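Long-range contacts in tryptophan synthase alpha chain (Campylobacter jejuni, PDB 3THA), which probably carries out the aldol cleavage of indoleglycerol phosphate to indole and glyceraldehyde 3-phosphate, within the final step of tryptophan biosynthesis: residues 15-20 / 44-49; 159-164 / 196-201; 148-153 / 171-176; 104-109 / 138-143. All blocks are in the same frame, centred on the assembly; numbering follows the deposited sequence.

Contact 1 (15-20 / 44-49)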
loop_
_atom_site.group_PDB
_atom_site.type_symbol
_atom_site.label_atom_id
_atom_site.label_comp_id
_atom_site.label_asym_id
_atom_site.label_seq_id
_atom_site.Cartn_x
_atom_site.Cartn_y
_atom_site.Cartn_z
ATOM N N ALA B 15 6.616 -12.109 21.282
ATOM C CA ALA B 15 6.173 -12.812 20.088
ATOM C C ALA B 15 7.014 -12.465 18.894
ATOM O O ALA B 15 7.272 -11.287 18.628
ATOM C CB ALA B 15 4.705 -12.546 19.794
ATOM N N ASN B 16 7.444 -13.490 18.169
ATOM C CA ASN B 16 8.008 -13.240 16.867
ATOM C C ASN B 16 6.928 -13.333 15.807
ATOM O O ASN B 16 6.277 -14.366 15.670
ATOM C CB ASN B 16 9.152 -14.189 16.587
ATOM C CG ASN B 16 10.190 -14.153 17.662
ATOM O OD1 ASN B 16 10.508 -13.097 18.186
ATOM N ND2 ASN B 16 10.732 -15.314 18.005
ATOM N N VAL B 17 6.714 -12.232 15.091
ATOM C CA VAL B 17 5.632 -12.155 14.119
ATOM C C VAL B 17 6.267 -11.842 12.795
ATOM O O VAL B 17 7.162 -11.023 12.725
ATOM C CB VAL B 17 4.609 -11.023 14.445
ATOM C CG1 VAL B 17 3.431 -11.065 13.451
ATOM C CG2 VAL B 17 4.110 -11.169 15.866
ATOM N N ALA B 18 5.800 -12.484 11.741
ATOM C CA ALA B 18 6.372 -12.256 10.458
ATOM C C ALA B 18 5.304 -12.192 9.403
ATOM O O ALA B 18 4.219 -12.785 9.522
ATOM C CB ALA B 18 7.403 -13.379 10.121
ATOM N N TYR B 19 5.639 -11.518 8.330
ATOM C CA TYR B 19 4.745 -11.437 7.216
ATOM C C TYR B 19 5.450 -12.024 5.999
ATOM O O TYR B 19 6.672 -11.837 5.829
ATOM C CB TYR B 19 4.368 -9.946 7.037
ATOM C CG TYR B 19 3.728 -9.588 5.727
ATOM C CD1 TYR B 19 2.356 -9.448 5.633
ATOM C CD2 TYR B 19 4.503 -9.322 4.597
ATOM C CE1 TYR B 19 1.742 -9.133 4.430
ATOM C CE2 TYR B 19 3.902 -8.987 3.390
ATOM C CZ TYR B 19 2.511 -8.903 3.313
ATOM O OH TYR B 19 1.875 -8.569 2.130
ATOM N N THR B 20 4.692 -12.726 5.158
ATOM C CA THR B 20 5.169 -13.179 3.848
ATOM C C THR B 20 4.039 -13.021 2.838
ATOM O O THR B 20 2.852 -12.967 3.193
ATOM C CB THR B 20 5.654 -14.699 3.818
ATOM O OG1 THR B 20 6.287 -15.007 2.560
ATOM C CG2 THR B 20 4.495 -15.677 3.987
ATOM N N ILE B 44 3.717 -16.285 15.182
ATOM C CA ILE B 44 2.519 -15.891 14.471
ATOM C C ILE B 44 2.932 -15.462 13.085
ATOM O O ILE B 44 3.754 -14.575 12.956
ATOM C CB ILE B 44 1.863 -14.691 15.168
ATOM C CG1 ILE B 44 1.636 -15.035 16.616
ATOM C CG2 ILE B 44 0.563 -14.227 14.441
ATOM C CD1 ILE B 44 1.514 -13.859 17.490
ATOM N N LEU B 45 2.343 -16.067 12.059
ATOM C CA LEU B 45 2.606 -15.651 10.706
ATOM C C LEU B 45 1.478 -14.862 10.103
ATOM O O LEU B 45 0.294 -15.301 10.170
ATOM C CB LEU B 45 2.860 -16.867 9.833
ATOM C CG LEU B 45 3.318 -16.551 8.420
ATOM C CD1 LEU B 45 4.721 -15.950 8.479
ATOM C CD2 LEU B 45 3.275 -17.838 7.543
ATOM N N GLU B 46 1.818 -13.734 9.475
ATOM C CA GLU B 46 0.835 -12.988 8.693
ATOM C C GLU B 46 0.930 -13.355 7.212
ATOM O O GLU B 46 2.004 -13.384 6.635
ATOM C CB GLU B 46 1.015 -11.478 8.876
ATOM C CG GLU B 46 1.055 -11.029 10.354
ATOM C CD GLU B 46 1.397 -9.545 10.533
ATOM O OE1 GLU B 46 1.867 -8.931 9.566
ATOM O OE2 GLU B 46 1.230 -9.005 11.653
ATOM N N LEU B 47 -0.204 -13.621 6.595
ATOM C CA LEU B 47 -0.195 -14.156 5.261
ATOM C C LEU B 47 -0.765 -13.096 4.330
ATOM O O LEU B 47 -1.984 -12.879 4.309
ATOM C CB LEU B 47 -1.049 -15.428 5.190
ATOM C CG LEU B 47 -0.817 -16.617 6.128
ATOM C CD1 LEU B 47 -1.851 -17.702 5.835
ATOM C CD2 LEU B 47 0.551 -17.157 5.907
ATOM N N GLY B 48 0.123 -12.424 3.591
ATOM C CA GLY B 48 -0.307 -11.480 2.602
ATOM C C GLY B 48 -0.814 -12.228 1.398
ATOM O O GLY B 48 -0.119 -13.118 0.877
ATOM N N VAL B 49 -2.016 -11.917 0.930
ATOM C CA VAL B 49 -2.357 -12.454 -0.371
ATOM C C VAL B 49 -2.158 -11.341 -1.393
ATOM O O VAL B 49 -1.631 -10.250 -1.037
ATOM C CB VAL B 49 -3.721 -13.125 -0.434
ATOM C CG1 VAL B 49 -3.862 -13.901 -1.745
ATOM C CG2 VAL B 49 -3.901 -14.107 0.753
#
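The carbonyl oxygen of Ala18 accepts the N-H of Glu46 in a nearly straight bond, with Glu46 N to Ala18 O at 2.6 Å. The same oxygen is also approached by CA-H of Leu45 and by a methyl, Leu45 CD1, which lies 3.4 Å from Ala18 O. Glu46 then repays the bond through its own carbonyl, as Thr20 N stands 3.1 Å from Glu46 O while CA-H of Tyr19 leans on that oxygen as well. Further backbone bonds, from Ile44 N to Asn16 O, Ala18 N to Ile44 O and Gly48 N to Thr20 O, complete the regular parallel pairing of strands 15-21 and 44-48.

Val17, Tyr19, Ile44 and Glu46 share the inner face of this pair, where Phe203 from strand 202-205 touches Val17 and Ile44. The Glu46 side chain leaves with CG anti to its carbonyl carbon (chi1 -52°) and then runs extended, which carries the carboxylate across to the neighbouring strand. One oxygen, OE2, rests 3.5 Å from Val17 CG1; the other, OE1, is 3.7 Å from Tyr19 CB. The tyrosine ring stands almost perpendicular to the carboxylate, their planes 83° apart, and its CE1 reaches 3.6 Å from Gly48 CA. Met94 and Ile121 add further neighbours around Glu46.

Glu46 is predicted to be a proton acceptor. Its carboxylate is thus carried on a firmly bonded backbone and flanked by Val17 and Tyr19, a setting consistent with a carboxylate held in a defined place inside the barrel.

Contact 2 (159-164 / 196-201)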
loop_
_atom_site.group_PDB
_atom_site.type_symbol
_atom_site.label_atom_id
_atom_site.label_comp_id
_atom_site.label_asym_id
_atom_site.label_seq_id
_atom_site.Cartn_x
_atom_site.Cartn_y
_atom_site.Cartn_z
ATOM N N LYS B 159 -11.001 4.590 22.674
ATOM C CA LYS B 159 -12.105 4.127 21.861
ATOM C C LYS B 159 -11.778 2.932 20.912
ATOM O O LYS B 159 -12.599 2.019 20.755
ATOM C CB LYS B 159 -12.699 5.318 21.111
ATOM C CG LYS B 159 -13.590 4.956 19.976
ATOM C CD LYS B 159 -13.935 6.172 19.101
ATOM C CE LYS B 159 -14.490 5.706 17.729
ATOM N NZ LYS B 159 -15.745 4.876 17.874
ATOM N N LEU B 160 -10.597 2.903 20.296
ATOM C CA LEU B 160 -10.274 1.785 19.398
ATOM C C LEU B 160 -9.989 0.490 20.150
ATOM O O LEU B 160 -10.316 -0.606 19.656
ATOM C CB LEU B 160 -9.111 2.138 18.483
ATOM C CG LEU B 160 -9.484 3.095 17.345
ATOM C CD1 LEU B 160 -8.246 3.861 16.873
ATOM C CD2 LEU B 160 -10.138 2.362 16.163
ATOM N N VAL B 161 -9.396 0.594 21.337
ATOM C CA VAL B 161 -8.901 -0.617 21.983
ATOM C C VAL B 161 -9.781 -1.181 23.081
ATOM O O VAL B 161 -9.740 -2.366 23.357
ATOM C CB VAL B 161 -7.440 -0.495 22.477
ATOM C CG1 VAL B 161 -6.542 -0.052 21.341
ATOM C CG2 VAL B 161 -7.330 0.441 23.653
ATOM N N LYS B 162 -10.593 -0.349 23.706
ATOM C CA LYS B 162 -11.373 -0.810 24.862
ATOM C C LYS B 162 -12.126 -2.099 24.537
ATOM O O LYS B 162 -12.249 -2.976 25.397
ATOM C CB LYS B 162 -12.345 0.276 25.327
ATOM C CG LYS B 162 -13.000 0.027 26.663
ATOM C CD LYS B 162 -14.215 0.954 26.871
ATOM C CE LYS B 162 -15.020 0.554 28.119
ATOM N NZ LYS B 162 -14.698 1.444 29.249
ATOM N N HIS B 163 -12.591 -2.207 23.292
ATOM C CA HIS B 163 -13.421 -3.329 22.846
ATOM C C HIS B 163 -12.790 -4.189 21.747
ATOM O O HIS B 163 -13.515 -4.901 21.046
ATOM C CB HIS B 163 -14.779 -2.811 22.351
ATOM C CG HIS B 163 -15.623 -2.196 23.433
ATOM N ND1 HIS B 163 -15.764 -2.759 24.689
ATOM C CD2 HIS B 163 -16.387 -1.075 23.440
ATOM C CE1 HIS B 163 -16.560 -2.002 25.426
ATOM N NE2 HIS B 163 -16.957 -0.974 24.691
ATOM N N ALA B 164 -11.462 -4.119 21.589
ATOM C CA ALA B 164 -10.757 -4.824 20.505
ATOM C C ALA B 164 -10.523 -6.292 20.844
ATOM O O ALA B 164 -10.751 -6.703 21.960
ATOM C CB ALA B 164 -9.434 -4.157 20.213
ATOM N N SER B 196 -3.188 1.045 29.706
ATOM C CA SER B 196 -4.185 1.516 30.650
ATOM C C SER B 196 -5.642 1.479 30.135
ATOM O O SER B 196 -6.541 1.940 30.833
ATOM C CB SER B 196 -3.835 2.917 31.148
ATOM O OG SER B 196 -4.417 3.906 30.312
ATOM N N PHE B 197 -5.857 0.930 28.936
ATOM C CA PHE B 197 -7.183 0.831 28.299
ATOM C C PHE B 197 -7.568 -0.612 27.922
ATOM O O PHE B 197 -8.765 -0.956 27.814
ATOM C CB PHE B 197 -7.225 1.684 27.029
ATOM C CG PHE B 197 -7.073 3.171 27.275
ATOM C CD1 PHE B 197 -7.660 3.779 28.394
ATOM C CD2 PHE B 197 -6.377 3.967 26.370
ATOM C CE1 PHE B 197 -7.518 5.155 28.645
ATOM C CE2 PHE B 197 -6.242 5.348 26.596
ATOM C CZ PHE B 197 -6.822 5.948 27.753
ATOM N N THR B 198 -6.548 -1.434 27.659
ATOM C CA THR B 198 -6.752 -2.841 27.328
ATOM C C THR B 198 -5.673 -3.768 27.881
ATOM O O THR B 198 -4.540 -3.355 28.179
ATOM C CB THR B 198 -6.917 -3.101 25.810
ATOM O OG1 THR B 198 -7.413 -4.432 25.616
ATOM C CG2 THR B 198 -5.594 -2.928 25.056
ATOM N N ASN B 199 -6.054 -5.036 27.994
ATOM C CA ASN B 199 -5.168 -6.080 28.482
ATOM C C ASN B 199 -4.557 -6.961 27.375
ATOM O O ASN B 199 -3.709 -7.828 27.658
ATOM C CB ASN B 199 -5.923 -6.902 29.522
ATOM C CG ASN B 199 -6.360 -6.045 30.708
ATOM O OD1 ASN B 199 -5.722 -6.062 31.757
ATOM N ND2 ASN B 199 -7.426 -5.250 30.522
ATOM N N LEU B 200 -4.983 -6.717 26.131
ATOM C CA LEU B 200 -4.565 -7.525 24.993
ATOM C C LEU B 200 -3.099 -7.290 24.724
ATOM O O LEU B 200 -2.577 -6.207 25.061
ATOM C CB LEU B 200 -5.327 -7.124 23.737
ATOM C CG LEU B 200 -6.819 -7.410 23.721
ATOM C CD1 LEU B 200 -7.418 -6.504 22.680
ATOM C CD2 LEU B 200 -7.094 -8.905 23.425
ATOM N N PRO B 201 -2.432 -8.288 24.112
ATOM C CA PRO B 201 -1.042 -8.115 23.728
ATOM C C PRO B 201 -0.796 -6.977 22.714
ATOM O O PRO B 201 -1.645 -6.667 21.863
ATOM C CB PRO B 201 -0.654 -9.482 23.170
ATOM C CG PRO B 201 -1.943 -10.205 22.943
ATOM C CD PRO B 201 -2.881 -9.677 23.948
#
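With chi1 at -54°, Val161 sets CG2 between its backbone N and carbonyl carbon, and Thr198, with chi1 at -167°, does the same with its own CG2. These two methyls are thereby brought together, Val161 CG2 lying 4.0 Å from Thr198 CG2, with the side chains at about a right angle. Val161 CG2 also packs on the preceding residue of the loop, 3.6 Å from Phe197 CB. The Phe197 ring turns back along helix 154-161, against Lys154, Val157 and Lys158.

From Val161 to Ala164 the chain makes a type I turn, closed by Ala164 N bonding back to Val161 O at 3.0 Å. This turn presents Ala164 to Leu200, whose CD1 lies 4.0 Å from Ala164 CB. The same leucine methyl sits 3.4 Å from Ala164 O, covering the alanine backbone as well as its side chain. Within the loop, Leu200 N gives a weak hydrogen bond to Thr198 OG1. Ile168 of strand 168-171 touches all three of Val161, Thr198 and Leu200.

No hydrogen bond or salt bridge spans the two segments. Aliphatic groups pack instead on one another and on two backbone carbonyls, Val161 O and Ala164 O, so the turn 161-164 is held against the loop leading into strand 202-205 by van der Waals packing in a partly buried spot.

Contact 3 (148-153 / 171-176)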
loop_
_atom_site.group_PDB
_atom_site.type_symbol
_atom_site.label_atom_id
_atom_site.label_comp_id
_atom_site.label_asym_id
_atom_site.label_seq_id
_atom_site.Cartn_x
_atom_site.Cartn_y
_atom_site.Cartn_z
ATOM N N VAL B 148 -2.941 1.123 15.770
ATOM C CA VAL B 148 -2.762 2.445 16.350
ATOM C C VAL B 148 -1.346 2.929 16.061
ATOM O O VAL B 148 -0.475 2.101 15.826
ATOM C CB VAL B 148 -3.101 2.501 17.876
ATOM C CG1 VAL B 148 -4.223 1.539 18.224
ATOM C CG2 VAL B 148 -1.895 2.231 18.741
ATOM N N SER B 149 -1.131 4.251 16.055
ATOM C CA SER B 149 0.192 4.841 15.913
ATOM C C SER B 149 0.588 5.546 17.161
ATOM O O SER B 149 -0.210 5.724 18.100
ATOM C CB SER B 149 0.164 5.901 14.844
ATOM O OG SER B 149 -0.520 5.406 13.715
ATOM N N VAL B 150 1.821 6.011 17.154
ATOM C CA VAL B 150 2.354 6.786 18.242
ATOM C C VAL B 150 1.593 8.118 18.352
ATOM O O VAL B 150 1.532 8.729 19.425
ATOM C CB VAL B 150 3.900 6.956 18.065
ATOM C CG1 VAL B 150 4.443 8.140 18.845
ATOM C CG2 VAL B 150 4.621 5.696 18.489
ATOM N N THR B 151 0.976 8.539 17.251
ATOM C CA THR B 151 0.338 9.859 17.184
ATOM C C THR B 151 -1.176 9.826 17.329
ATOM O O THR B 151 -1.793 10.877 17.399
ATOM C CB THR B 151 0.556 10.485 15.800
ATOM O OG1 THR B 151 0.155 9.528 14.819
ATOM C CG2 THR B 151 2.012 10.878 15.579
ATOM N N THR B 152 -1.774 8.644 17.294
ATOM C CA THR B 152 -3.215 8.523 17.413
ATOM C C THR B 152 -3.583 9.101 18.744
ATOM O O THR B 152 -2.969 8.727 19.727
ATOM C CB THR B 152 -3.699 7.072 17.372
ATOM O OG1 THR B 152 -3.286 6.471 16.146
ATOM C CG2 THR B 152 -5.210 7.018 17.434
ATOM N N PRO B 153 -4.542 10.057 18.769
ATOM C CA PRO B 153 -5.002 10.731 19.987
ATOM C C PRO B 153 -5.350 9.790 21.123
ATOM O O PRO B 153 -5.912 8.717 20.892
ATOM C CB PRO B 153 -6.263 11.468 19.523
ATOM C CG PRO B 153 -5.956 11.844 18.104
ATOM C CD PRO B 153 -5.128 10.666 17.559
ATOM N N LEU B 171 1.867 0.636 15.222
ATOM C CA LEU B 171 2.829 1.068 14.228
ATOM C C LEU B 171 3.897 1.871 14.930
ATOM O O LEU B 171 3.665 2.446 15.997
ATOM C CB LEU B 171 2.169 1.882 13.116
ATOM C CG LEU B 171 1.034 1.126 12.431
ATOM C CD1 LEU B 171 0.322 1.983 11.432
ATOM C CD2 LEU B 171 1.551 -0.107 11.763
ATOM N N ALA B 172 5.089 1.858 14.359
ATOM C CA ALA B 172 6.183 2.592 14.907
ATOM C C ALA B 172 6.338 3.780 13.975
ATOM O O ALA B 172 5.890 3.734 12.820
ATOM C CB ALA B 172 7.415 1.724 14.929
ATOM N N SER B 173 6.892 4.865 14.490
ATOM C CA SER B 173 7.064 6.064 13.703
ATOM C C SER B 173 8.512 6.172 13.352
ATOM O O SER B 173 9.373 5.597 14.037
ATOM C CB SER B 173 6.696 7.291 14.506
ATOM O OG SER B 173 5.375 7.187 14.956
ATOM N N ILE B 174 8.800 6.908 12.289
ATOM C CA ILE B 174 10.187 7.159 11.929
ATOM C C ILE B 174 10.449 8.646 11.963
ATOM O O ILE B 174 11.605 9.062 11.959
ATOM C CB ILE B 174 10.555 6.590 10.538
ATOM C CG1 ILE B 174 9.410 6.802 9.532
ATOM C CG2 ILE B 174 10.892 5.119 10.652
ATOM C CD1 ILE B 174 9.256 8.243 8.965
ATOM N N GLY B 175 9.378 9.437 12.004
ATOM C CA GLY B 175 9.503 10.859 11.684
ATOM C C GLY B 175 8.897 11.902 12.602
ATOM O O GLY B 175 8.748 13.066 12.208
ATOM N N ILE B 176 8.539 11.507 13.819
ATOM C CA ILE B 176 8.080 12.494 14.803
ATOM C C ILE B 176 9.308 13.300 15.244
ATOM O O ILE B 176 9.207 14.492 15.551
ATOM C CB ILE B 176 7.259 11.875 15.981
ATOM C CG1 ILE B 176 6.236 10.875 15.451
ATOM C CG2 ILE B 176 6.511 12.964 16.765
ATOM C CD1 ILE B 176 5.573 10.065 16.523
#
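Between Val148 and Leu171 the flat group that matters is a peptide, that of Val148 and Ser149, since none of the side chains meeting here carries a ring, an amide or a carboxylate. Its oxygen takes the N-H of Leu171, with Leu171 N to Val148 O at 2.8 Å and a C=O...N angle of 169°. Its nitrogen is used within the loop, Ser149 N bonding to Thr152 OG1 at 3.1 Å. Gripped at both polar ends, this peptide should have little freedom to rotate. The Leu171 side chain stays close to the same carbonyl, its CG 3.8 Å from Val148 O.

Farther along, the contact is made by van der Waals packing. A chi1 of -58° swings the Ser173 hydroxyl back beside its own backbone N and against Val150, with Ser173 OG 3.4 Å from Val150 CB. Ile176 extends its CD1 toward the valine and the threonine beside it, ending 3.8 Å from Thr151 CG2; its approach to Val150 CG1 is modelled so tightly that the exact spacing is doubtful. Ile186 and Leu187 of helix 180-195 touch Val150, and in the second subunit Asp53 packs on Ser149 and Pro54 on Leu171.

The pairing of two adjacent strand ends, followed by packing between the loops that leave them, belongs to the C-terminal rim of a TIM barrel. In this fold that rim carries the active site, and the Leu171 side chain lies about 9 Å from that of Glu46, a predicted proton acceptor.

Contact 4 (104-109 / 138-143)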
loop_
_atom_site.group_PDB
_atom_site.type_symbol
_atom_site.label_atom_id
_atom_site.label_comp_id
_atom_site.label_asym_id
_atom_site.label_seq_id
_atom_site.Cartn_x
_atom_site.Cartn_y
_atom_site.Cartn_z
ATOM N N GLY B 104 -16.972 -12.070 -1.091
ATOM C CA GLY B 104 -18.203 -12.002 -0.281
ATOM C C GLY B 104 -17.794 -12.034 1.173
ATOM O O GLY B 104 -17.043 -12.901 1.569
ATOM N N LEU B 105 -18.258 -11.091 1.975
ATOM C CA LEU B 105 -17.740 -10.903 3.333
ATOM C C LEU B 105 -17.886 -12.113 4.275
ATOM O O LEU B 105 -16.903 -12.576 4.919
ATOM C CB LEU B 105 -18.402 -9.711 3.962
ATOM C CG LEU B 105 -17.682 -8.385 4.157
ATOM C CD1 LEU B 105 -17.084 -7.794 2.853
ATOM C CD2 LEU B 105 -18.731 -7.450 4.762
ATOM N N GLU B 106 -19.119 -12.606 4.341
ATOM C CA GLU B 106 -19.444 -13.809 5.066
ATOM C C GLU B 106 -18.667 -15.025 4.540
ATOM O O GLU B 106 -17.974 -15.697 5.318
ATOM C CB GLU B 106 -20.966 -14.030 5.004
ATOM C CG GLU B 106 -21.436 -15.335 5.527
ATOM C CD GLU B 106 -22.836 -15.230 6.083
ATOM O OE1 GLU B 106 -23.818 -15.391 5.303
ATOM O OE2 GLU B 106 -22.944 -14.990 7.312
ATOM N N LYS B 107 -18.784 -15.319 3.240
ATOM C CA LYS B 107 -18.098 -16.478 2.654
ATOM C C LYS B 107 -16.598 -16.523 3.048
ATOM O O LYS B 107 -16.046 -17.575 3.414
ATOM C CB LYS B 107 -18.237 -16.466 1.111
ATOM C CG LYS B 107 -19.379 -17.278 0.512
ATOM C CD LYS B 107 -20.774 -16.679 0.782
ATOM C CE LYS B 107 -21.915 -17.678 0.430
ATOM N NZ LYS B 107 -23.288 -17.231 0.881
ATOM N N PHE B 108 -15.953 -15.359 2.944
ATOM C CA PHE B 108 -14.533 -15.205 3.256
ATOM C C PHE B 108 -14.176 -15.581 4.706
ATOM O O PHE B 108 -13.215 -16.348 4.965
ATOM C CB PHE B 108 -14.091 -13.761 2.990
ATOM C CG PHE B 108 -12.620 -13.583 3.083
ATOM C CD1 PHE B 108 -12.048 -13.093 4.240
ATOM C CD2 PHE B 108 -11.780 -13.990 2.020
ATOM C CE1 PHE B 108 -10.668 -12.960 4.332
ATOM C CE2 PHE B 108 -10.417 -13.855 2.111
ATOM C CZ PHE B 108 -9.852 -13.348 3.271
ATOM N N VAL B 109 -14.933 -15.006 5.630
ATOM C CA VAL B 109 -14.620 -15.080 7.040
ATOM C C VAL B 109 -14.807 -16.490 7.543
ATOM O O VAL B 109 -13.959 -16.995 8.253
ATOM C CB VAL B 109 -15.450 -14.071 7.891
ATOM C CG1 VAL B 109 -15.075 -14.172 9.375
ATOM C CG2 VAL B 109 -15.235 -12.655 7.400
ATOM N N GLU B 138 -17.069 -10.957 14.561
ATOM C CA GLU B 138 -17.723 -11.390 15.824
ATOM C C GLU B 138 -18.412 -12.732 15.588
ATOM O O GLU B 138 -18.256 -13.676 16.367
ATOM C CB GLU B 138 -18.813 -10.421 16.311
ATOM C CG GLU B 138 -18.389 -9.062 16.852
ATOM C CD GLU B 138 -19.628 -8.149 17.136
ATOM O OE1 GLU B 138 -20.663 -8.635 17.694
ATOM O OE2 GLU B 138 -19.569 -6.943 16.789
ATOM N N ARG B 139 -19.173 -12.803 14.496
ATOM C CA ARG B 139 -20.000 -13.978 14.180
ATOM C C ARG B 139 -19.226 -15.308 14.136
ATOM O O ARG B 139 -19.775 -16.336 14.518
ATOM C CB ARG B 139 -20.783 -13.757 12.868
ATOM C CG ARG B 139 -21.522 -15.006 12.354
ATOM C CD ARG B 139 -22.327 -14.773 11.071
ATOM N NE ARG B 139 -23.623 -14.193 11.403
ATOM C CZ ARG B 139 -24.064 -13.030 10.937
ATOM N NH1 ARG B 139 -23.339 -12.334 10.067
ATOM N NH2 ARG B 139 -25.251 -12.584 11.313
ATOM N N TYR B 140 -17.982 -15.294 13.650
ATOM C CA TYR B 140 -17.185 -16.525 13.520
ATOM C C TYR B 140 -15.994 -16.599 14.479
ATOM O O TYR B 140 -15.138 -17.480 14.352
ATOM C CB TYR B 140 -16.718 -16.704 12.073
ATOM C CG TYR B 140 -17.849 -16.955 11.105
ATOM C CD1 TYR B 140 -18.352 -15.917 10.317
ATOM C CD2 TYR B 140 -18.429 -18.229 10.985
ATOM C CE1 TYR B 140 -19.401 -16.133 9.409
ATOM C CE2 TYR B 140 -19.491 -18.464 10.096
ATOM C CZ TYR B 140 -19.977 -17.408 9.310
ATOM O OH TYR B 140 -21.024 -17.612 8.417
ATOM N N ASN B 141 -15.959 -15.676 15.440
ATOM C CA ASN B 141 -14.877 -15.604 16.416
ATOM C C ASN B 141 -13.499 -15.439 15.773
ATOM O O ASN B 141 -12.564 -16.196 16.037
ATOM C CB ASN B 141 -14.901 -16.830 17.328
ATOM C CG ASN B 141 -15.842 -16.670 18.506
ATOM O OD1 ASN B 141 -16.287 -15.569 18.852
ATOM N ND2 ASN B 141 -16.113 -17.774 19.158
ATOM N N ILE B 142 -13.420 -14.455 14.885
ATOM C CA ILE B 142 -12.200 -14.060 14.218
ATOM C C ILE B 142 -12.021 -12.631 14.661
ATOM O O ILE B 142 -12.973 -11.850 14.713
ATOM C CB ILE B 142 -12.359 -14.122 12.691
ATOM C CG1 ILE B 142 -12.168 -15.541 12.194
ATOM C CG2 ILE B 142 -11.336 -13.292 12.026
ATOM C CD1 ILE B 142 -10.741 -15.858 11.806
ATOM N N ALA B 143 -10.807 -12.296 15.027
ATOM C CA ALA B 143 -10.518 -10.954 15.402
ATOM C C ALA B 143 -10.166 -10.134 14.158
ATOM O O ALA B 143 -9.387 -10.585 13.295
ATOM C CB ALA B 143 -9.360 -10.954 16.391
#
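Arg139 is the first residue of segment 138-143 to meet Glu106, and it does so loosely. Bent at its third torsion (chi3 -83°), the arginine has NH1 3.8 Å from Glu106 OE2, a long salt bridge: the carboxylate oxygen lies off the guanidinium plane, so the pull is between charges and is not a directed hydrogen bond. The stronger partner of NH1 is Glu136, whose OE1 also lies close to Glu106 OE2, so the arginine probably eases the meeting of two acidic groups.

Next comes Tyr140, which with Val109 makes up most of the contact. Its OH gives a weak hydrogen bond to Glu106 OE2 at 3.4 Å; this oxygen sits at the ring edge, and the carboxylate is turned 85° from the ring. Nearer the backbone, Val109 CG1 touches the ring obliquely, 3.8 Å from Tyr140 CD1. Over one face of the ring lies Arg139 CG.

Asn141 ends the helix in a Schellman motif, and the bond from Asn141 N to Glu138 O, 3.2 Å, belongs to the last turn. The chain, thus redirected, brings Ile142 to the same methyl of Val109 that touches the ring, with Ile142 CG1 4.3 Å from Val109 CG1. Ala143 then enters strand 143-148, pairing with Leu120.

Helices 105-114 and 131-140 are successive members of the outer layer of the (beta/alpha)8 barrel. Their side-by-side packing, with an apolar patch on the inner side and charged groups toward the surface, is a standard feature of that fold.

Overall arrangement
Following the chain from the N terminus, contact 1 closes first, completing a beta-alpha-beta unit of strand 15-21, helix 27-35 and strand 44-48 in the barrel wall. Contact 4 follows in series and joins helices 105-114 and 131-140, two helices of the outer layer separated in sequence by strand 117-121. The last two contacts cross: contact 3 opens at 148-153, contact 2 at 159-164, and then contact 3 closes at 171-176 before contact 2 closes at 196-201. They bind opposite ends of consecutive units, contact 3 after strands 143-148 and 168-171, contact 2 after helices 154-161 and 180-195, and they touch where Val161 CG1 lies 4.2 Å from Val148 CG1.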